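Local structure of probable hydrolase (Pseudomonas aeruginosa, 7AL6) at residues D38-S44 / L184-G189; K28-H34 / R54-F60; I177-A181 / H264-D268. The protein is of unknown function but has the alpha/beta hydrolase fold and is probably a hydrolase, possibly a lipolytic enzyme. All blocks are in the same frame, centred on the assembly; numbering follows the deposited sequence. Where two conformers were deposited one is given.

Contact 1: D38-S44 / L184-G189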
ATOM      1  N   ASP A  38      -8.399  14.976  17.330  1.00 24.83           N
ATOM      2  CA  ASP A  38      -9.739  14.623  17.770  1.00 22.38           C
ATOM      3  C   ASP A  38     -10.353  13.658  16.752  1.00 19.85           C
ATOM      4  O   ASP A  38      -9.612  12.963  16.058  1.00 25.16           O
ATOM      5  CB  ASP A  38     -10.583  15.893  17.939  1.00 23.95           C
ATOM      6  CG  ASP A  38     -10.087  16.772  19.080  1.00 32.60           C
ATOM      7  OD1 ASP A  38      -9.308  16.255  19.908  1.00 30.54           O
ATOM      8  OD2 ASP A  38     -10.479  17.964  19.143  1.00 31.02           O
ATOM      9  N   ASN A  39     -11.680  13.628  16.664  1.00 23.94           N
ATOM     10  CA  ASN A  39     -12.426  12.717  15.796  1.00 27.32           C
ATOM     11  C   ASN A  39     -13.855  13.214  15.730  1.00 22.61           C
ATOM     12  O   ASN A  39     -14.208  14.228  16.345  1.00 26.57           O
ATOM     13  CB  ASN A  39     -12.353  11.273  16.294  1.00 20.28           C
ATOM     14  CG  ASN A  39     -12.825  11.109  17.711  1.00 21.54           C
ATOM     15  OD1 ASN A  39     -13.969  11.391  18.016  1.00 23.72           O
ATOM     16  ND2 ASN A  39     -11.944  10.573  18.582  1.00 25.06           N
ATOM     17  N   ALA A  40     -14.699  12.465  15.031  1.00 22.54           N
ATOM     18  CA  ALA A  40     -16.061  12.915  14.794  1.00 22.42           C
ATOM     19  C   ALA A  40     -16.875  13.055  16.076  1.00 25.60           C
ATOM     20  O   ALA A  40     -17.927  13.696  16.062  1.00 23.57           O
ATOM     21  CB  ALA A  40     -16.794  11.957  13.849  1.00 28.47           C
ATOM     22  N   MET A  41     -16.483  12.422  17.164  1.00 22.40           N
ATOM     23  CA  MET A  41     -17.231  12.628  18.402  0.70 26.68           C
ATOM     24  C   MET A  41     -17.116  14.060  18.926  1.00 26.19           C
ATOM     25  O   MET A  41     -17.889  14.447  19.800  1.00 27.49           O
ATOM     26  CB  MET A  41     -16.742  11.675  19.495  0.70 26.73           C
ATOM     27  CG  MET A  41     -17.088  10.187  19.280  0.70 29.75           C
ATOM     28  SD  MET A  41     -18.859   9.892  19.347  0.70 33.63           S
ATOM     29  CE  MET A  41     -19.151   9.889  21.123  0.70 28.40           C
ATOM     30  N   SER A  42     -16.313  14.870  18.275  1.00 23.31           N
ATOM     31  CA  SER A  42     -16.189  16.293  18.620  1.00 28.61           C
ATOM     32  C   SER A  42     -17.589  16.899  18.417  1.00 28.95           C
ATOM     33  O   SER A  42     -17.923  17.742  19.132  1.00 27.05           O
ATOM     34  CB  SER A  42     -15.132  16.952  17.807  1.00 29.10           C
ATOM     35  OG  SER A  42     -14.958  18.289  18.170  1.00 29.02           O
ATOM     36  N   PHE A  43     -18.392  16.374  17.495  1.00 26.25           N
ATOM     37  CA  PHE A  43     -19.741  16.880  17.154  1.00 23.99           C
ATOM     38  C   PHE A  43     -20.871  16.069  17.799  1.00 25.88           C
ATOM     39  O   PHE A  43     -22.003  16.289  17.447  1.00 26.47           O
ATOM     40  CB  PHE A  43     -19.863  16.970  15.635  1.00 26.37           C
ATOM     41  CG  PHE A  43     -18.836  17.871  15.007  1.00 24.54           C
ATOM     42  CD1 PHE A  43     -19.000  19.238  15.016  1.00 28.39           C
ATOM     43  CD2 PHE A  43     -17.678  17.362  14.458  1.00 22.95           C
ATOM     44  CE1 PHE A  43     -18.044  20.068  14.462  1.00 29.06           C
ATOM     45  CE2 PHE A  43     -16.724  18.195  13.906  1.00 28.24           C
ATOM     46  CZ  PHE A  43     -16.905  19.549  13.916  1.00 24.14           C
ATOM     47  N   SER A  44     -20.579  15.203  18.754  1.00 24.11           N
ATOM     48  CA  SER A  44     -21.575  14.296  19.379  1.00 31.37           C
ATOM     49  C   SER A  44     -22.687  15.087  20.075  1.00 33.45           C
ATOM     50  O   SER A  44     -23.788  14.640  20.053  1.00 30.17           O
ATOM     51  CB  SER A  44     -20.953  13.272  20.285  1.00 28.98           C
ATOM     52  OG  SER A  44     -20.199  13.856  21.311  1.00 31.26           O
ATOM     53  N   LEU A 184     -16.000  11.356  25.599  1.00 28.99           N
ATOM     54  CA  LEU A 184     -16.654  11.245  24.298  1.00 32.11           C
ATOM     55  C   LEU A 184     -15.627  11.023  23.187  1.00 25.56           C
ATOM     56  O   LEU A 184     -15.764  10.125  22.358  1.00 29.63           O
ATOM     57  CB  LEU A 184     -17.499  12.497  24.057  1.00 35.32           C
ATOM     58  CG  LEU A 184     -18.774  12.570  24.890  1.00 35.51           C
ATOM     59  CD1 LEU A 184     -19.366  13.986  24.863  1.00 35.27           C
ATOM     60  CD2 LEU A 184     -19.782  11.573  24.408  1.00 41.57           C
ATOM     61  N   LEU A 185     -14.554  11.799  23.186  1.00 25.08           N
ATOM     62  CA  LEU A 185     -13.515  11.585  22.205  1.00 31.37           C
ATOM     63  C   LEU A 185     -12.858  10.210  22.346  1.00 37.26           C
ATOM     64  O   LEU A 185     -12.493   9.598  21.333  1.00 27.86           O
ATOM     65  CB  LEU A 185     -12.495  12.692  22.312  1.00 28.03           C
ATOM     66  CG  LEU A 185     -13.005  14.069  21.861  1.00 30.39           C
ATOM     67  CD1 LEU A 185     -12.030  15.118  22.341  1.00 23.09           C
ATOM     68  CD2 LEU A 185     -13.164  14.124  20.351  1.00 28.64           C
ATOM     69  N   ALA A 186     -12.700   9.711  23.588  1.00 33.56           N
ATOM     70  CA  ALA A 186     -12.079   8.410  23.837  1.00 34.69           C
ATOM     71  C   ALA A 186     -12.878   7.251  23.249  1.00 27.36           C
ATOM     72  O   ALA A 186     -12.294   6.227  22.896  1.00 34.57           O
ATOM     73  CB  ALA A 186     -11.922   8.154  25.345  1.00 27.91           C
ATOM     74  N   GLN A 187     -14.184   7.380  23.133  1.00 27.17           N
ATOM     75  CA  GLN A 187     -15.056   6.313  22.596  1.00 36.49           C
ATOM     76  C   GLN A 187     -14.672   5.986  21.148  1.00 33.55           C
ATOM     77  O   GLN A 187     -14.893   4.880  20.748  1.00 30.06           O
ATOM     78  CB  GLN A 187     -16.517   6.710  22.719  1.00 34.53           C
ATOM     79  CG  GLN A 187     -16.949   6.856  24.158  1.00 48.16           C
ATOM     80  CD  GLN A 187     -18.420   6.614  24.329  1.00 53.03           C
ATOM     81  OE1 GLN A 187     -19.241   7.419  23.936  1.00 52.03           O
ATOM     82  NE2 GLN A 187     -18.755   5.482  24.909  1.00 65.50           N
ATOM     83  N   ARG A 188     -14.230   6.980  20.388  1.00 29.55           N
ATOM     84  CA  ARG A 188     -13.828   6.861  18.975  1.00 20.90           C
ATOM     85  C   ARG A 188     -12.315   6.975  18.797  1.00 23.33           C
ATOM     86  O   ARG A 188     -11.890   6.716  17.715  1.00 25.70           O
ATOM     87  CB  ARG A 188     -14.539   7.968  18.195  1.00 26.77           C
ATOM     88  CG  ARG A 188     -14.827   7.665  16.739  1.00 24.35           C
ATOM     89  CD  ARG A 188     -15.642   8.712  16.007  1.00 25.84           C
ATOM     90  NE  ARG A 188     -15.685   8.432  14.596  1.00 24.19           N
ATOM     91  CZ  ARG A 188     -16.686   7.850  13.974  1.00 33.28           C
ATOM     92  NH1 ARG A 188     -17.787   7.543  14.617  1.00 24.08           N
ATOM     93  NH2 ARG A 188     -16.595   7.613  12.688  1.00 26.78           N
ATOM     94  N   GLY A 189     -11.550   7.332  19.821  1.00 22.82           N
ATOM     95  CA  GLY A 189     -10.109   7.600  19.692  1.00 25.09           C
ATOM     96  C   GLY A 189      -9.191   6.566  20.311  1.00 25.93           C
ATOM     97  O   GLY A 189      -8.016   6.690  20.169  1.00 26.89           O
TER

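Contact 2: K28-H34 / R54-F60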
ATOM      1  N   LYS A  28     -30.121  19.878   4.572  1.00 36.73           N
ATOM      2  CA  LYS A  28     -29.076  20.646   3.915  1.00 36.37           C
ATOM      3  C   LYS A  28     -27.728  19.938   4.070  1.00 28.99           C
ATOM      4  O   LYS A  28     -27.351  19.576   5.187  1.00 30.99           O
ATOM      5  CB  LYS A  28     -28.989  22.050   4.504  1.00 34.90           C
ATOM      6  CG  LYS A  28     -30.241  22.904   4.284  1.00 39.22           C
ATOM      7  CD  LYS A  28     -29.940  24.388   4.583  1.00 58.79           C
ATOM      8  CE  LYS A  28     -31.219  25.238   4.600  1.00 58.08           C
ATOM      9  NZ  LYS A  28     -31.967  25.078   5.889  1.00 70.55           N
ATOM     10  N   PRO A  29     -26.977  19.743   2.992  1.00 29.13           N
ATOM     11  CA  PRO A  29     -25.713  18.983   3.101  1.00 30.13           C
ATOM     12  C   PRO A  29     -24.617  19.758   3.832  1.00 28.30           C
ATOM     13  O   PRO A  29     -24.216  20.848   3.417  1.00 26.74           O
ATOM     14  CB  PRO A  29     -25.339  18.708   1.646  1.00 26.26           C
ATOM     15  CG  PRO A  29     -26.120  19.789   0.810  1.00 34.94           C
ATOM     16  CD  PRO A  29     -27.362  20.061   1.598  1.00 31.34           C
ATOM     17  N   VAL A  30     -24.078  19.135   4.883  1.00 25.57           N
ATOM     18  CA  VAL A  30     -22.989  19.683   5.696  1.00 28.95           C
ATOM     19  C   VAL A  30     -21.960  18.591   5.978  1.00 26.94           C
ATOM     20  O   VAL A  30     -22.318  17.499   6.421  1.00 25.21           O
ATOM     21  CB  VAL A  30     -23.527  20.242   7.034  1.00 27.30           C
ATOM     22  CG1 VAL A  30     -22.388  20.826   7.855  1.00 25.52           C
ATOM     23  CG2 VAL A  30     -24.614  21.257   6.789  1.00 29.02           C
ATOM     24  N   ILE A  31     -20.681  18.890   5.759  1.00 22.53           N
ATOM     25  CA  ILE A  31     -19.584  18.067   6.271  1.00 24.08           C
ATOM     26  C   ILE A  31     -19.005  18.754   7.500  1.00 27.70           C
ATOM     27  O   ILE A  31     -18.648  19.946   7.444  1.00 26.03           O
ATOM     28  CB  ILE A  31     -18.501  17.834   5.201  1.00 23.42           C
ATOM     29  CG1 ILE A  31     -19.139  17.209   3.976  1.00 22.45           C
ATOM     30  CG2 ILE A  31     -17.411  16.876   5.737  1.00 25.20           C
ATOM     31  CD1 ILE A  31     -18.178  17.124   2.739  1.00 27.02           C
ATOM     32  N   ALA A  32     -18.943  18.017   8.616  1.00 21.56           N
ATOM     33  CA  ALA A  32     -18.383  18.501   9.871  1.00 23.21           C
ATOM     34  C   ALA A  32     -16.966  17.981  10.058  1.00 24.17           C
ATOM     35  O   ALA A  32     -16.716  16.765   9.996  1.00 25.06           O
ATOM     36  CB  ALA A  32     -19.264  18.085  11.054  1.00 29.94           C
ATOM     37  N   LEU A  33     -16.042  18.905  10.315  1.00 21.16           N
ATOM     38  CA  LEU A  33     -14.617  18.636  10.394  1.00 22.00           C
ATOM     39  C   LEU A  33     -14.075  18.983  11.788  1.00 27.14           C
ATOM     40  O   LEU A  33     -14.283  20.098  12.291  1.00 23.58           O
ATOM     41  CB  LEU A  33     -13.890  19.442   9.314  1.00 23.57           C
ATOM     42  CG  LEU A  33     -14.398  19.306   7.877  1.00 22.31           C
ATOM     43  CD1 LEU A  33     -13.495  20.165   6.987  1.00 23.29           C
ATOM     44  CD2 LEU A  33     -14.325  17.858   7.446  1.00 20.63           C
ATOM     45  N   HIS A  34     -13.314  18.045  12.391  1.00 22.47           N
ATOM     46  CA  HIS A  34     -12.883  18.158  13.776  1.00 20.29           C
ATOM     47  C   HIS A  34     -11.468  18.751  13.877  1.00 23.57           C
ATOM     48  O   HIS A  34     -10.770  18.990  12.884  1.00 23.60           O
ATOM     49  CB  HIS A  34     -12.972  16.791  14.482  1.00 23.75           C
ATOM     50  CG  HIS A  34     -12.140  15.720  13.836  1.00 23.19           C
ATOM     51  ND1 HIS A  34     -10.772  15.678  13.966  1.00 22.66           N
ATOM     52  CD2 HIS A  34     -12.479  14.672  13.034  1.00 20.06           C
ATOM     53  CE1 HIS A  34     -10.292  14.663  13.256  1.00 28.30           C
ATOM     54  NE2 HIS A  34     -11.307  14.041  12.679  1.00 20.13           N
ATOM     55  N   ARG A  54     -28.200  17.717   7.037  1.00 31.60           N
ATOM     56  CA  ARG A  54     -27.689  16.349   6.858  1.00 28.58           C
ATOM     57  C   ARG A  54     -26.192  16.470   7.132  1.00 24.73           C
ATOM     58  O   ARG A  54     -25.497  16.949   6.278  1.00 29.68           O
ATOM     59  CB  ARG A  54     -28.008  15.806   5.474  1.00 29.23           C
ATOM     60  CG  ARG A  54     -27.410  14.439   5.217  1.00 34.18           C
ATOM     61  CD  ARG A  54     -27.844  13.349   6.176  1.00 28.00           C
ATOM     62  NE  ARG A  54     -27.599  12.054   5.598  1.00 36.05           N
ATOM     63  CZ  ARG A  54     -27.933  10.902   6.133  1.00 35.56           C
ATOM     64  NH1 ARG A  54     -27.663   9.790   5.493  1.00 36.07           N
ATOM     65  NH2 ARG A  54     -28.534  10.855   7.292  1.00 34.75           N
ATOM     66  N   ILE A  55     -25.721  16.057   8.291  1.00 24.13           N
ATOM     67  CA  ILE A  55     -24.312  16.266   8.683  1.00 24.73           C
ATOM     68  C   ILE A  55     -23.526  14.971   8.590  1.00 29.10           C
ATOM     69  O   ILE A  55     -23.881  13.989   9.216  1.00 28.97           O
ATOM     70  CB  ILE A  55     -24.231  16.878  10.090  1.00 27.62           C
ATOM     71  CG1 ILE A  55     -24.989  18.201  10.176  1.00 31.91           C
ATOM     72  CG2 ILE A  55     -22.804  17.032  10.530  1.00 28.45           C
ATOM     73  CD1 ILE A  55     -25.228  18.671  11.568  1.00 31.60           C
ATOM     74  N   VAL A  56     -22.447  15.046   7.846  1.00 24.18           N
ATOM     75  CA  VAL A  56     -21.473  13.973   7.708  1.00 24.56           C
ATOM     76  C   VAL A  56     -20.314  14.380   8.595  1.00 23.32           C
ATOM     77  O   VAL A  56     -19.534  15.276   8.248  1.00 26.22           O
ATOM     78  CB  VAL A  56     -21.050  13.785   6.247  1.00 20.74           C
ATOM     79  CG1 VAL A  56     -19.953  12.731   6.130  1.00 25.41           C
ATOM     80  CG2 VAL A  56     -22.246  13.403   5.386  1.00 26.57           C
ATOM     81  N   ALA A  57     -20.226  13.777   9.781  1.00 21.54           N
ATOM     82  CA  ALA A  57     -19.160  14.086  10.724  1.00 23.93           C
ATOM     83  C   ALA A  57     -18.023  13.150  10.379  1.00 23.94           C
ATOM     84  O   ALA A  57     -18.041  11.960  10.743  1.00 24.04           O
ATOM     85  CB  ALA A  57     -19.603  13.919  12.181  1.00 23.27           C
ATOM     86  N   LEU A  58     -17.029  13.708   9.714  1.00 20.83           N
ATOM     87  CA  LEU A  58     -15.936  12.969   9.115  1.00 25.96           C
ATOM     88  C   LEU A  58     -14.767  12.832  10.070  1.00 26.21           C
ATOM     89  O   LEU A  58     -14.392  13.794  10.743  1.00 23.24           O
ATOM     90  CB  LEU A  58     -15.488  13.720   7.872  1.00 22.56           C
ATOM     91  CG  LEU A  58     -14.477  13.069   6.947  1.00 22.10           C
ATOM     92  CD1 LEU A  58     -15.088  11.883   6.239  1.00 26.04           C
ATOM     93  CD2 LEU A  58     -13.984  14.157   5.951  1.00 25.68           C
ATOM     94  N   ASP A  59     -14.201  11.649  10.081  1.00 22.80           N
ATOM     95  CA  ASP A  59     -12.935  11.391  10.774  1.00 20.57           C
ATOM     96  C   ASP A  59     -11.886  11.792   9.744  1.00 25.14           C
ATOM     97  O   ASP A  59     -11.903  11.275   8.664  1.00 23.87           O
ATOM     98  CB  ASP A  59     -12.775   9.938  11.219  1.00 22.76           C
ATOM     99  CG  ASP A  59     -13.380   9.630  12.571  1.00 23.50           C
ATOM    100  OD1 ASP A  59     -13.544  10.534  13.330  1.00 24.19           O
ATOM    101  OD2 ASP A  59     -13.692   8.510  12.804  1.00 23.12           O
ATOM    102  N   PHE A  60     -10.961  12.670  10.072  1.00 20.63           N
ATOM    103  CA  PHE A  60      -9.846  12.983   9.164  1.00 21.91           C
ATOM    104  C   PHE A  60      -8.953  11.744   9.095  1.00 22.46           C
ATOM    105  O   PHE A  60      -8.845  10.983  10.044  1.00 22.77           O
ATOM    106  CB  PHE A  60      -9.012  14.163   9.672  1.00 20.65           C
ATOM    107  CG  PHE A  60      -9.516  15.522   9.286  1.00 23.01           C
ATOM    108  CD1 PHE A  60      -9.925  15.777   7.999  1.00 21.35           C
ATOM    109  CD2 PHE A  60      -9.578  16.545  10.213  1.00 24.43           C
ATOM    110  CE1 PHE A  60     -10.388  17.025   7.642  1.00 24.07           C
ATOM    111  CE2 PHE A  60     -10.038  17.796   9.849  1.00 29.00           C
ATOM    112  CZ  PHE A  60     -10.446  18.030   8.566  1.00 23.12           C
TER
HETATM  113  O   HOH W   1     -15.924  15.443  12.398  1.00 22.41           O
HETATM  114  O   HOH W   2     -12.901  16.071  10.117  1.00 23.16           O

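Contact 3: I177-A181 / H264-D268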
ATOM      1  N   ILE A 177     -10.004  20.637  28.363  1.00 57.05           N
ATOM      2  CA  ILE A 177     -11.343  20.152  27.938  1.00 43.80           C
ATOM      3  C   ILE A 177     -11.932  19.414  29.134  1.00 34.61           C
ATOM      4  O   ILE A 177     -11.190  18.924  29.945  1.00 40.13           O
ATOM      5  CB  ILE A 177     -11.333  19.298  26.657  1.00 44.17           C
ATOM      6  CG1 ILE A 177     -10.721  17.919  26.856  1.00 52.00           C
ATOM      7  CG2 ILE A 177     -10.669  20.026  25.510  1.00 51.19           C
ATOM      8  CD1 ILE A 177     -11.235  16.906  25.873  1.00 47.65           C
ATOM      9  N   SER A 178     -13.244  19.329  29.213  1.00 32.47           N
ATOM     10  CA  SER A 178     -13.982  18.674  30.312  1.00 42.45           C
ATOM     11  C   SER A 178     -13.784  17.148  30.287  1.00 52.36           C
ATOM     12  O   SER A 178     -13.396  16.606  29.252  1.00 35.28           O
ATOM     13  CB  SER A 178     -15.413  19.041  30.240  1.00 35.88           C
ATOM     14  OG  SER A 178     -16.065  18.262  29.292  1.00 37.89           O
ATOM     15  N   ARG A 179     -14.033  16.484  31.415  1.00 37.53           N
ATOM     16  CA  ARG A 179     -13.896  15.016  31.557  1.00 45.02           C
ATOM     17  C   ARG A 179     -14.851  14.355  30.561  1.00 39.28           C
ATOM     18  O   ARG A 179     -14.420  13.445  29.891  1.00 33.15           O
ATOM     19  CB  ARG A 179     -14.182  14.547  32.987  1.00 43.62           C
ATOM     20  CG  ARG A 179     -14.018  13.047  33.189  1.00 48.88           C
ATOM     21  CD  ARG A 179     -14.048  12.564  34.632  1.00 57.76           C
ATOM     22  NE  ARG A 179     -12.886  12.991  35.386  1.00 61.59           N
ATOM     23  CZ  ARG A 179     -11.735  12.339  35.464  1.00 64.27           C
ATOM     24  NH1 ARG A 179     -11.568  11.175  34.865  1.00 60.19           N
ATOM     25  NH2 ARG A 179     -10.748  12.858  36.158  1.00 67.26           N
ATOM     26  N   GLU A 180     -16.072  14.861  30.443  1.00 29.82           N
ATOM     27  CA  GLU A 180     -17.096  14.318  29.531  1.00 33.81           C
ATOM     28  C   GLU A 180     -16.625  14.463  28.084  1.00 38.97           C
ATOM     29  O   GLU A 180     -16.819  13.540  27.343  1.00 40.89           O
ATOM     30  CB  GLU A 180     -18.445  14.973  29.771  1.00 43.53           C
ATOM     31  CG  GLU A 180     -19.120  14.482  31.025  1.00 47.49           C
ATOM     32  CD  GLU A 180     -20.540  14.969  31.200  1.00 55.20           C
ATOM     33  OE1 GLU A 180     -20.987  15.769  30.395  1.00 50.49           O
ATOM     34  OE2 GLU A 180     -21.180  14.534  32.144  1.00 59.97           O
ATOM     35  N   ALA A 181     -16.038  15.589  27.716  1.00 34.20           N
ATOM     36  CA  ALA A 181     -15.474  15.778  26.390  1.00 36.32           C
ATOM     37  C   ALA A 181     -14.415  14.724  26.098  1.00 38.08           C
ATOM     38  O   ALA A 181     -14.416  14.104  25.024  1.00 30.50           O
ATOM     39  CB  ALA A 181     -14.871  17.185  26.265  1.00 29.18           C
ATOM     40  N   HIS A 264     -12.976  23.864  23.289  1.00 27.19           N
ATOM     41  CA  HIS A 264     -13.935  22.813  22.958  1.00 33.44           C
ATOM     42  C   HIS A 264     -15.308  23.110  23.505  1.00 31.00           C
ATOM     43  O   HIS A 264     -16.030  22.188  23.886  1.00 30.12           O
ATOM     44  CB  HIS A 264     -13.439  21.467  23.477  1.00 33.89           C
ATOM     45  CG  HIS A 264     -12.360  20.863  22.636  1.00 26.67           C
ATOM     46  ND1 HIS A 264     -11.055  21.302  22.668  1.00 32.12           N
ATOM     47  CD2 HIS A 264     -12.403  19.863  21.714  1.00 31.17           C
ATOM     48  CE1 HIS A 264     -10.330  20.590  21.819  1.00 32.68           C
ATOM     49  NE2 HIS A 264     -11.129  19.717  21.222  1.00 30.79           N
ATOM     50  N   LEU A 265     -15.735  24.387  23.493  1.00 29.88           N
ATOM     51  CA  LEU A 265     -16.970  24.749  24.185  1.00 23.96           C
ATOM     52  C   LEU A 265     -18.173  23.962  23.694  1.00 28.28           C
ATOM     53  O   LEU A 265     -19.134  23.760  24.451  1.00 27.80           O
ATOM     54  CB  LEU A 265     -17.237  26.254  24.064  1.00 36.07           C
ATOM     55  CG  LEU A 265     -17.785  26.770  22.743  1.00 33.98           C
ATOM     56  CD1 LEU A 265     -18.211  28.249  22.940  1.00 29.31           C
ATOM     57  CD2 LEU A 265     -16.766  26.662  21.611  1.00 26.80           C
ATOM     58  N   HIS A 266     -18.193  23.586  22.424  1.00 28.06           N
ATOM     59  CA  HIS A 266     -19.295  22.832  21.776  1.00 24.58           C
ATOM     60  C   HIS A 266     -19.372  21.398  22.308  1.00 25.56           C
ATOM     61  O   HIS A 266     -20.387  20.808  22.147  1.00 27.06           O
ATOM     62  CB  HIS A 266     -19.150  22.842  20.254  1.00 28.77           C
ATOM     63  CG  HIS A 266     -17.992  22.052  19.784  1.00 21.89           C
ATOM     64  ND1 HIS A 266     -16.731  22.389  20.077  1.00 29.01           N
ATOM     65  CD2 HIS A 266     -17.913  20.929  19.069  1.00 27.65           C
ATOM     66  CE1 HIS A 266     -15.916  21.521  19.546  1.00 32.25           C
ATOM     67  NE2 HIS A 266     -16.610  20.633  18.927  1.00 25.20           N
ATOM     68  N   LEU A 267     -18.276  20.853  22.809  1.00 25.18           N
ATOM     69  CA  LEU A 267     -18.222  19.465  23.331  1.00 32.97           C
ATOM     70  C   LEU A 267     -18.117  19.379  24.860  1.00 33.26           C
ATOM     71  O   LEU A 267     -18.592  18.401  25.395  1.00 30.38           O
ATOM     72  CB  LEU A 267     -17.018  18.788  22.694  1.00 25.97           C
ATOM     73  CG  LEU A 267     -16.764  17.354  23.129  1.00 28.64           C
ATOM     74  CD1 LEU A 267     -17.814  16.441  22.561  1.00 28.37           C
ATOM     75  CD2 LEU A 267     -15.384  16.916  22.728  1.00 23.94           C
ATOM     76  N   ASP A 268     -17.619  20.410  25.531  1.00 31.24           N
ATOM     77  CA  ASP A 268     -17.336  20.373  26.982  1.00 31.20           C
ATOM     78  C   ASP A 268     -18.600  20.071  27.773  1.00 30.67           C
ATOM     79  O   ASP A 268     -18.531  19.258  28.639  1.00 35.82           O
ATOM     80  CB  ASP A 268     -16.728  21.679  27.468  1.00 30.61           C
ATOM     81  CG  ASP A 268     -15.261  21.755  27.165  1.00 35.09           C
ATOM     82  OD1 ASP A 268     -14.664  20.718  27.093  1.00 35.46           O
ATOM     83  OD2 ASP A 268     -14.774  22.826  26.959  1.00 33.11           O
TER

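Contact 1: D38-S44 / L184-G189
Arg188 crosses the side chain of Asn39 at a slant and carries its guanidinium to Ala40, joining the last turn of helix 179-189 to the loop that follows strand 28-33. Its CB lies 3.5 Å from both Asn39 OD1 and Met41 CG. CG and CD carry on past the same amide, with Arg188 CD 3.7 Å from Asn39 OD1; CG points away from the backbone N (chi1 -151°) and the chain stays extended as far as NE. There the guanidinium presents one face to Ala40, whose CB is 3.8 Å from Arg188 NE and set off toward the rim. NE and NH2 go on to salt bridges with Asp59 and Glu7. In one of its two conformers Met41 sets CG 3.4 Å from Leu184 O and CE 3.7 Å from Leu184 CD2. Asn39 OD1 accepts from Met41 N at 2.8 Å, closing an Asx turn, while ND2 donates almost straight (165°) to Leu185 O at 3.0 Å, in the plane of the amide and on a carbonyl lone pair. With both ends of the amide engaged, one buried asparagine shapes the loop and makes the hydrogen bond that ties it to the helix, beside the packing of Met41 and Arg188.

Contact 2: K28-H34 / R54-F60
Val30 and Ile55 pair in parallel at the heart of two adjacent strands of the central alpha/beta hydrolase sheet, 28-33 and 53-58. Five backbone hydrogen bonds zip them together, from Arg54 N to Lys28 O through to Leu58 N to Ala32 O; the bond from Val56 N to Val30 O measures 2.8 Å. On one face Ala32 CB sits 3.7 Å from Ile55 CG2. On the other Leu33 and Leu58 run abreast in the same direction, with Leu33 CD2 4.0 Å from Leu58 CD2. Past the strands the pairing passes to side chains. His34 has its CG staggered between its own N and C (chi1 59°), which swings the ring across to the segment that follows the neighbouring strand, where NE2 accepts from Phe60 N at 3.0 Å in a nearly straight bond (175°), the donor tilted somewhat from the ring plane. Phe60 turns an edge to the His34 face in a T-shaped pair, planes at 64°, with its CD2 3.6 Å from His34 CE1. Further out, helix 77-91 covers the Ile31 and Leu33 side through Val84, Met103 packs on Phe60, and the ring of His63 meets that of His34. Where the backbones part, water fills in: one molecule donates to both Ala32 O and Leu58 O. A second accepts from His34 N at 3.0 Å, donates to Leu58 O at 2.8 Å, and sits over the centre of the Phe60 ring.

Contact 3: I177-A181 / H264-D268
Ala181 and Asp268 bring the two backbones closest, their CA atoms 5.0 Å apart, where the start of helix 179-189 meets a short, weakly bonded helical turn. Segment 177-181 arrives extended and bends into the helix at Ser178, its N-cap; segment 264-268 curls so that His264 O accepts from both Leu267 N, at 2.8 Å, and Asp268 N. Ser178 does most of the polar work. With chi1 at 81° its OG sits back over its own main chain, where it accepts the capping bond from Ala181 N at 3.1 Å and donates to Asp268 O at 2.7 Å, on a lone pair in the carbonyl plane. Its own backbone N donates to Asp268 OD1 at 2.9 Å, the bond itself almost straight (173°) although it meets the carboxylate from well above its plane. Asp268 thus grips the first turn twice, by side chain and by backbone, and a carboxylate beside a helix N-terminus is probably stabilised by the helix dipole. Beside these bonds Ala181 CB touches Leu267 CD2 at 3.6 Å. Ile177 CG2 also lies against the His264 ring, closer to ND1 than is comfortable, so the exact fit there is doubtful. His264 is held at its far end by NE2, which bonds Asp38 OD2, and its chain neighbour His263 is the probable histidine of a Ser-His-Asp triad with Ser102 and Asp126. The turn therefore follows directly on the presumed catalytic loop. Around it, Arg170 of helix 163-172 packs on both Ile177 and His264, Arg45 makes a salt bridge with Glu180 and a hydrogen bond to Leu267 O, and Leu265 and His266 rest on Ile125 at the end of strand 119-125.

Overall arrangement
Contacts 1 and 2 are buried, whereas contact 3 is only partly so and includes the solvent-exposed Glu180. Contact 2 belongs to the central sheet and is held mostly by repeated backbone bonds and aliphatic packing; contacts 1 and 3 join loops or a short turn to opposite ends of helix 179-189, and each relies on one or two hydrogen bonds between a side chain and the main chain. Contact 1 lies between the others, touching contact 2 through Asp59 and contact 3 through His264 and His266. Contacts 2 and 3 do not touch; their nearest atoms are about 7 Å apart. Polar side-chain chemistry thus gathers beyond the strand ends, near the presumed catalytic triad.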